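Local coordinates for VAO-type flavoprotein oxidase VAO615 (Myceliophthora thermophila, PDB 6F72) that probably acts as a secreted oxidoreductase that binds FAD bicovalently and, once reduced, reacts rapidly with molecular oxygen, although no substrate has yet been identified, at residues Y231-G236 and W276-G281; V257-R262 and K545-S550. All blocks are in the same frame, centred on the assembly; numbering follows the deposited sequence.

Interaction 1. Residues Y231-G236 and W276-G281. With FAD (flavin-adenine dinucleotide), chain E.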
loop_
_atom_site.group_PDB
_atom_site.type_symbol
_atom_site.label_atom_id
_atom_site.label_comp_id
_atom_site.label_asym_id
_atom_site.label_seq_id
_atom_site.Cartn_x
_atom_site.Cartn_y
_atom_site.Cartn_z
ATOM N N TYR A 231 0.481 -4.663 1.584
ATOM C CA TYR A 231 1.592 -3.919 2.173
ATOM C C TYR A 231 2.901 -4.751 2.299
ATOM O O TYR A 231 3.904 -4.444 1.634
ATOM C CB TYR A 231 1.187 -3.308 3.527
ATOM C CG TYR A 231 2.348 -2.646 4.230
ATOM C CD1 TYR A 231 2.760 -1.348 3.878
ATOM C CD2 TYR A 231 3.090 -3.345 5.211
ATOM C CE1 TYR A 231 3.851 -0.753 4.508
ATOM C CE2 TYR A 231 4.166 -2.759 5.847
ATOM C CZ TYR A 231 4.562 -1.482 5.484
ATOM O OH TYR A 231 5.639 -0.917 6.118
ATOM N N THR A 232 2.878 -5.808 3.113
ATOM C CA THR A 232 4.067 -6.636 3.292
ATOM C C THR A 232 4.305 -7.469 2.036
ATOM O O THR A 232 5.435 -7.606 1.599
ATOM C CB THR A 232 4.025 -7.516 4.573
ATOM O OG1 THR A 232 4.012 -6.684 5.739
ATOM C CG2 THR A 232 5.253 -8.356 4.657
ATOM N N GLN A 233 3.239 -8.004 1.450
ATOM C CA GLN A 233 3.369 -8.860 0.266
ATOM C C GLN A 233 3.999 -8.153 -0.940
ATOM O O GLN A 233 4.700 -8.785 -1.734
ATOM C CB GLN A 233 2.011 -9.459 -0.102
ATOM C CG GLN A 233 1.581 -10.578 0.857
ATOM C CD GLN A 233 0.172 -11.078 0.623
ATOM O OE1 GLN A 233 -0.141 -11.588 -0.458
ATOM N NE2 GLN A 233 -0.678 -10.992 1.659
ATOM N N GLY A 234 3.757 -6.848 -1.061
ATOM C CA GLY A 234 4.335 -6.060 -2.145
ATOM C C GLY A 234 5.637 -5.335 -1.822
ATOM O O GLY A 234 6.137 -4.547 -2.647
ATOM N N GLY A 235 6.184 -5.565 -0.634
ATOM C CA GLY A 235 7.382 -4.852 -0.208
ATOM C C GLY A 235 7.178 -4.263 1.163
ATOM O O GLY A 235 7.426 -4.945 2.175
ATOM N N GLY A 236 6.711 -3.013 1.193
ATOM C CA GLY A 236 6.303 -2.360 2.433
ATOM C C GLY A 236 7.383 -1.499 3.052
ATOM O O GLY A 236 8.211 -1.983 3.839
ATOM N N TRP A 276 9.296 -17.009 -0.745
ATOM C CA TRP A 276 10.093 -16.056 -1.518
ATOM C C TRP A 276 9.188 -15.074 -2.332
ATOM O O TRP A 276 9.330 -13.848 -2.202
ATOM C CB TRP A 276 11.063 -16.836 -2.414
ATOM C CG TRP A 276 11.979 -16.000 -3.256
ATOM C CD1 TRP A 276 13.207 -15.511 -2.894
ATOM C CD2 TRP A 276 11.772 -15.603 -4.617
ATOM N NE1 TRP A 276 13.763 -14.794 -3.940
ATOM C CE2 TRP A 276 12.914 -14.843 -5.012
ATOM C CE3 TRP A 276 10.737 -15.805 -5.546
ATOM C CZ2 TRP A 276 13.047 -14.284 -6.296
ATOM C CZ3 TRP A 276 10.864 -15.237 -6.833
ATOM C CH2 TRP A 276 12.013 -14.479 -7.187
ATOM N N ALA A 277 8.269 -15.645 -3.127
ATOM C CA ALA A 277 7.270 -14.938 -3.922
ATOM C C ALA A 277 6.363 -14.054 -3.086
ATOM O O ALA A 277 6.148 -12.908 -3.451
ATOM C CB ALA A 277 6.442 -15.912 -4.755
ATOM N N LEU A 278 5.845 -14.579 -1.968
ATOM C CA LEU A 278 4.969 -13.806 -1.084
ATOM C C LEU A 278 5.660 -12.646 -0.352
ATOM O O LEU A 278 4.997 -11.681 0.045
ATOM C CB LEU A 278 4.233 -14.705 -0.081
ATOM C CG LEU A 278 3.066 -15.580 -0.547
ATOM C CD1 LEU A 278 2.773 -16.608 0.538
ATOM C CD2 LEU A 278 1.796 -14.777 -0.861
ATOM N N SER A 279 6.975 -12.745 -0.179
ATOM C CA SER A 279 7.746 -11.744 0.556
ATOM C C SER A 279 8.304 -10.671 -0.412
ATOM O O SER A 279 9.523 -10.608 -0.678
ATOM C CB SER A 279 8.878 -12.436 1.351
ATOM O OG SER A 279 8.394 -13.365 2.320
ATOM N N GLY A 280 7.409 -9.841 -0.947
ATOM C CA GLY A 280 7.802 -8.761 -1.871
ATOM C C GLY A 280 7.382 -8.945 -3.316
ATOM O O GLY A 280 7.526 -8.007 -4.117
ATOM N N GLY A 281 6.826 -10.111 -3.656
ATOM C CA GLY A 281 6.341 -10.394 -5.016
ATOM C C GLY A 281 4.939 -9.874 -5.340
ATOM O O GLY A 281 4.438 -10.091 -6.451
HETATM P PA FAD E . -6.001 -4.177 -0.191
HETATM O O1A FAD E . -6.457 -3.281 -1.313
HETATM O O2A FAD E . -7.084 -4.842 0.612
HETATM O O5B FAD E . -5.013 -5.286 -0.805
HETATM C C5B FAD E . -4.008 -4.955 -1.763
HETATM C C4B FAD E . -3.641 -6.159 -2.624
HETATM O O4B FAD E . -3.214 -7.236 -1.787
HETATM C C3B FAD E . -4.780 -6.705 -3.463
HETATM O O3B FAD E . -4.206 -7.162 -4.694
HETATM C C2B FAD E . -5.305 -7.895 -2.678
HETATM O O2B FAD E . -5.858 -8.898 -3.534
HETATM C C1B FAD E . -4.054 -8.388 -1.970
HETATM N N9A FAD E . -4.292 -8.984 -0.634
HETATM C C8A FAD E . -4.530 -8.297 0.504
HETATM N N7A FAD E . -4.660 -9.142 1.556
HETATM C C5A FAD E . -4.495 -10.390 1.090
HETATM C C6A FAD E . -4.509 -11.750 1.674
HETATM N N6A FAD E . -4.745 -11.909 2.995
HETATM N N1A FAD E . -4.298 -12.802 0.850
HETATM C C2A FAD E . -4.069 -12.649 -0.473
HETATM N N3A FAD E . -4.035 -11.432 -1.071
HETATM C C4A FAD E . -4.239 -10.289 -0.355
HETATM N N1 FAD E . 2.682 1.622 1.366
HETATM C C2 FAD E . 3.929 1.757 1.885
HETATM O O2 FAD E . 4.830 0.970 1.512
HETATM N N3 FAD E . 4.223 2.717 2.790
HETATM C C4 FAD E . 3.330 3.613 3.240
HETATM O O4 FAD E . 3.650 4.487 4.077
HETATM C C4X FAD E . 1.945 3.521 2.727
HETATM N N5 FAD E . 0.980 4.372 3.136
HETATM C C5X FAD E . -0.295 4.289 2.657
HETATM C C6 FAD E . -1.289 5.187 3.102
HETATM C C7 FAD E . -2.602 5.073 2.592
HETATM C C7M FAD E . -3.654 6.055 3.076
HETATM C C8 FAD E . -2.941 3.996 1.592
HETATM C C8M FAD E . -4.341 3.729 1.059
HETATM C C9 FAD E . -1.945 3.121 1.170
HETATM C C9A FAD E . -0.638 3.222 1.658
HETATM N N10 FAD E . 0.358 2.311 1.232
HETATM C C10 FAD E . 1.668 2.447 1.737
HETATM C "C1'" FAD E . 0.043 1.304 0.222
HETATM C "C2'" FAD E . -0.115 -0.125 0.648
HETATM O "O2'" FAD E . 1.185 -0.641 0.923
HETATM C "C3'" FAD E . -0.734 -0.834 -0.551
HETATM O "O3'" FAD E . -1.880 -0.107 -1.047
HETATM C "C4'" FAD E . -1.131 -2.261 -0.206
HETATM O "O4'" FAD E . -1.480 -2.959 -1.403
HETATM C "C5'" FAD E . -2.256 -2.302 0.831
HETATM O "O5'" FAD E . -2.688 -3.632 1.071
HETATM P P FAD E . -4.056 -3.886 1.874
HETATM O O1P FAD E . -4.049 -3.039 3.115
HETATM O O2P FAD E . -4.213 -5.387 1.934
HETATM O O3P FAD E . -5.147 -3.293 0.842
#
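In the FAD-binding domain of this VAO-type flavoprotein, the C-terminal ends of two helices run into glycine-rich turns that meet at Gln233 and Gly280. Helix 227-233 ends at Gln233 and helix 272-278 at Leu278, and the nearest CA atoms, those of Gly235 and Gly280, are 4.3 Å apart. A single hydrogen bond crosses, from Gly280 N to Gln233 O at 3.0 Å; it is weak, with an N-H...O angle of 124°. Beside it, Gln233 CA leans on Leu278 O at 3.3 Å in a CA-H...O contact. The Gln233 and Leu278 side chains then run alongside one another, pointing the same way, until Gln233 OE1 reaches Leu278 CD2 at 3.8 Å. With chi1 at -74°, Gln233 CG stands beside its own backbone N and the chain extends toward the adenine end of the cofactor, where NE2 comes within 3.9 Å of FAD C6A. That amide nitrogen is held by the carbonyl of Val228, one turn or so earlier in the same helix.

Both turns lie in the PCMH-type FAD-binding region, and Tyr231, Gln233 and Gly236 belong to the FAD pocket. Gly235, Gly236 and Gly280 have positive phi, at backbone angles where a CB would be jammed against the preceding carbonyl O. Tyr231 belongs to the cofactor side of the arrangement. Its CG lies anti to the backbone N (chi1 174°), which turns the ring toward the isoalloxazine, with FAD N1 at its edge and in its plane, CE1 3.6 Å from FAD O2, and Gly236 CA over one face. The hydroxyl is tied to the carbonyl of His237, while Trp254 and Val289, from neighbouring strands, pack against both Gln233 and Leu278.

Interaction 2. Residues V257-R262 and K545-S550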
loop_
_atom_site.group_PDB
_atom_site.type_symbol
_atom_site.label_atom_id
_atom_site.label_comp_id
_atom_site.label_asym_id
_atom_site.label_seq_id
_atom_site.Cartn_x
_atom_site.Cartn_y
_atom_site.Cartn_z
ATOM N N VAL A 257 -3.871 -20.350 2.104
ATOM C CA VAL A 257 -4.625 -21.326 1.325
ATOM C C VAL A 257 -4.280 -21.093 -0.148
ATOM O O VAL A 257 -4.391 -19.975 -0.671
ATOM C CB VAL A 257 -6.153 -21.215 1.532
ATOM C CG1 VAL A 257 -6.877 -22.291 0.734
ATOM C CG2 VAL A 257 -6.516 -21.331 3.005
ATOM N N THR A 258 -3.872 -22.163 -0.809
ATOM C CA THR A 258 -3.536 -22.128 -2.222
ATOM C C THR A 258 -4.796 -22.296 -3.052
ATOM O O THR A 258 -5.854 -22.681 -2.514
ATOM C CB THR A 258 -2.538 -23.247 -2.565
ATOM O OG1 THR A 258 -3.093 -24.503 -2.156
ATOM C CG2 THR A 258 -1.260 -23.030 -1.818
ATOM N N ALA A 259 -4.676 -22.021 -4.352
ATOM C CA ALA A 259 -5.774 -22.112 -5.324
ATOM C C ALA A 259 -6.531 -23.434 -5.281
ATOM O O ALA A 259 -7.765 -23.442 -5.365
ATOM C CB ALA A 259 -5.267 -21.844 -6.730
ATOM N N ASP A 260 -5.803 -24.541 -5.117
ATOM C CA ASP A 260 -6.430 -25.858 -5.016
ATOM C C ASP A 260 -6.967 -26.168 -3.607
ATOM O O ASP A 260 -7.458 -27.267 -3.357
ATOM C CB ASP A 260 -5.469 -26.951 -5.507
ATOM C CG ASP A 260 -4.284 -27.156 -4.588
ATOM O OD1 ASP A 260 -3.991 -26.288 -3.735
ATOM O OD2 ASP A 260 -3.629 -28.207 -4.717
ATOM N N GLY A 261 -6.870 -25.199 -2.694
ATOM C CA GLY A 261 -7.468 -25.313 -1.363
ATOM C C GLY A 261 -6.589 -25.930 -0.293
ATOM O O GLY A 261 -7.085 -26.267 0.778
ATOM N N ARG A 262 -5.290 -26.086 -0.568
ATOM C CA ARG A 262 -4.351 -26.613 0.432
ATOM C C ARG A 262 -4.001 -25.519 1.441
ATOM O O ARG A 262 -3.571 -24.419 1.059
ATOM C CB ARG A 262 -3.074 -27.159 -0.217
ATOM C CG ARG A 262 -3.202 -28.484 -0.959
ATOM C CD ARG A 262 -1.916 -28.793 -1.723
ATOM N NE ARG A 262 -1.701 -27.820 -2.805
ATOM C CZ ARG A 262 -0.516 -27.426 -3.289
ATOM N NH1 ARG A 262 0.625 -27.902 -2.802
ATOM N NH2 ARG A 262 -0.474 -26.536 -4.270
ATOM N N LYS A 545 3.431 -22.863 -10.489
ATOM C CA LYS A 545 3.471 -23.997 -9.553
ATOM C C LYS A 545 2.238 -24.050 -8.631
ATOM O O LYS A 545 1.565 -25.072 -8.565
ATOM C CB LYS A 545 4.755 -23.986 -8.723
ATOM C CG LYS A 545 4.923 -25.213 -7.837
ATOM C CD LYS A 545 6.282 -25.237 -7.153
ATOM C CE LYS A 545 6.286 -26.230 -5.997
ATOM N NZ LYS A 545 7.620 -26.221 -5.331
ATOM N N TYR A 546 1.965 -22.942 -7.943
ATOM C CA TYR A 546 0.909 -22.845 -6.916
ATOM C C TYR A 546 -0.465 -22.404 -7.418
ATOM O O TYR A 546 -1.472 -22.517 -6.692
ATOM C CB TYR A 546 1.376 -21.945 -5.764
ATOM C CG TYR A 546 2.528 -22.551 -5.010
ATOM C CD1 TYR A 546 2.298 -23.481 -3.986
ATOM C CD2 TYR A 546 3.858 -22.235 -5.341
ATOM C CE1 TYR A 546 3.352 -24.070 -3.298
ATOM C CE2 TYR A 546 4.927 -22.812 -4.654
ATOM C CZ TYR A 546 4.665 -23.732 -3.632
ATOM O OH TYR A 546 5.703 -24.325 -2.942
ATOM N N ASP A 547 -0.509 -21.894 -8.647
ATOM C CA ASP A 547 -1.753 -21.458 -9.268
ATOM C C ASP A 547 -1.741 -21.776 -10.777
ATOM O O ASP A 547 -1.918 -20.871 -11.606
ATOM C CB ASP A 547 -1.990 -19.957 -8.980
ATOM C CG ASP A 547 -3.375 -19.469 -9.412
ATOM O OD1 ASP A 547 -4.263 -20.313 -9.644
ATOM O OD2 ASP A 547 -3.575 -18.231 -9.537
ATOM N N PRO A 548 -1.565 -23.071 -11.150
ATOM C CA PRO A 548 -1.437 -23.412 -12.585
ATOM C C PRO A 548 -2.625 -22.994 -13.460
ATOM O O PRO A 548 -2.440 -22.762 -14.657
ATOM C CB PRO A 548 -1.314 -24.935 -12.578
ATOM C CG PRO A 548 -1.945 -25.367 -11.295
ATOM C CD PRO A 548 -1.601 -24.287 -10.314
ATOM N N ASP A 549 -3.818 -22.900 -12.860
ATOM C CA ASP A 549 -5.046 -22.544 -13.569
ATOM C C ASP A 549 -5.367 -21.048 -13.497
ATOM O O ASP A 549 -6.426 -20.610 -13.964
ATOM C CB ASP A 549 -6.236 -23.352 -13.014
ATOM C CG ASP A 549 -6.056 -24.841 -13.170
ATOM O OD1 ASP A 549 -5.760 -25.304 -14.295
ATOM O OD2 ASP A 549 -6.219 -25.556 -12.159
ATOM N N SER A 550 -4.447 -20.277 -12.912
ATOM C CA SER A 550 -4.582 -18.825 -12.763
ATOM C C SER A 550 -5.940 -18.435 -12.175
ATOM O O SER A 550 -6.689 -17.637 -12.763
ATOM C CB SER A 550 -4.285 -18.097 -14.091
ATOM O OG SER A 550 -3.050 -18.537 -14.655
HETATM O O HOH W 1 -2.081 -20.730 -4.831
HETATM O O HOH W 2 -2.742 -24.669 -5.586
#
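Tyr546 overlaps two side chains of the 257-262 loop at one corner of its ring: CD1 lies 4.2 Å from Thr258 CG2 and 4.1 Å from Arg262 NH2. The guanidinium and ring planes are almost parallel, 3° apart, yet the approach is oblique and the two side chains run across each other at about a right angle. Arg262 is paired with Asp260. Its chain bends at chi3 (-66°), bringing NE to Asp260 OD1 at 2.9 Å with a fairly straight N-H...O angle of 166°, the oxygen using its syn lone pair and lying close to the guanidinium plane. The same NE also lies 2.7 Å from Asp260 OD2, a salt bridge whose hydrogen-bond geometry is weak. Thr258 OG1 donates to OD1 as well, in a bond modelled unusually short and of doubtful exact length. The carboxylate thus links Thr258, where a type I beta turn to Gly261 begins, to Arg262 just after it.

No direct hydrogen bond joins the segments. Two waters do so instead, both donating to Tyr546 O: one accepts from Ala259 N, the other from Asp260 N and Arg262 NH2. The last carbonyl of helix 536-546 is therefore satisfied by solvent shared with the turn. Further along, Ala259 CB meets Asp547 OD1 at 3.4 Å, an apolar methyl against a carboxylate oxygen that is itself committed to the backbone N of Val551; its partner OD2 is held by Lys543 and Phe552 N.

The contact places the hairpin turn between antiparallel strands 251-257 and 263-266 against the C-terminal end of helix 536-546, joining the FAD-binding and berberine and berberine-like (BBE) regions. Helix 133-146 also packs on the hairpin, touching Val257 and supplying Gln144 and Gln137 to the carbonyls of Ala259 and Gly261, while Asp273 holds the Tyr546 hydroxyl.

Both contacts draw on strand 251-257 and on helix 536-546, but at different depths. Interaction 1 is wholly buried beside the flavin cofactor, where glycine backbone and a few side chains press together with one weak direct bond. Interaction 2 lies farther out, about 18 Å away between centres; it is also largely buried, but has one exposed residue, Arg262, at its margin, and bridging waters instead of direct hydrogen bonds. Helix 536-546 links them: its Leu539 and Val542 pack on Ala277 near the first contact, and its last residues make the second. Strand 251-257 does likewise, giving Trp254 to interaction 1 and leading into the turn of interaction 2.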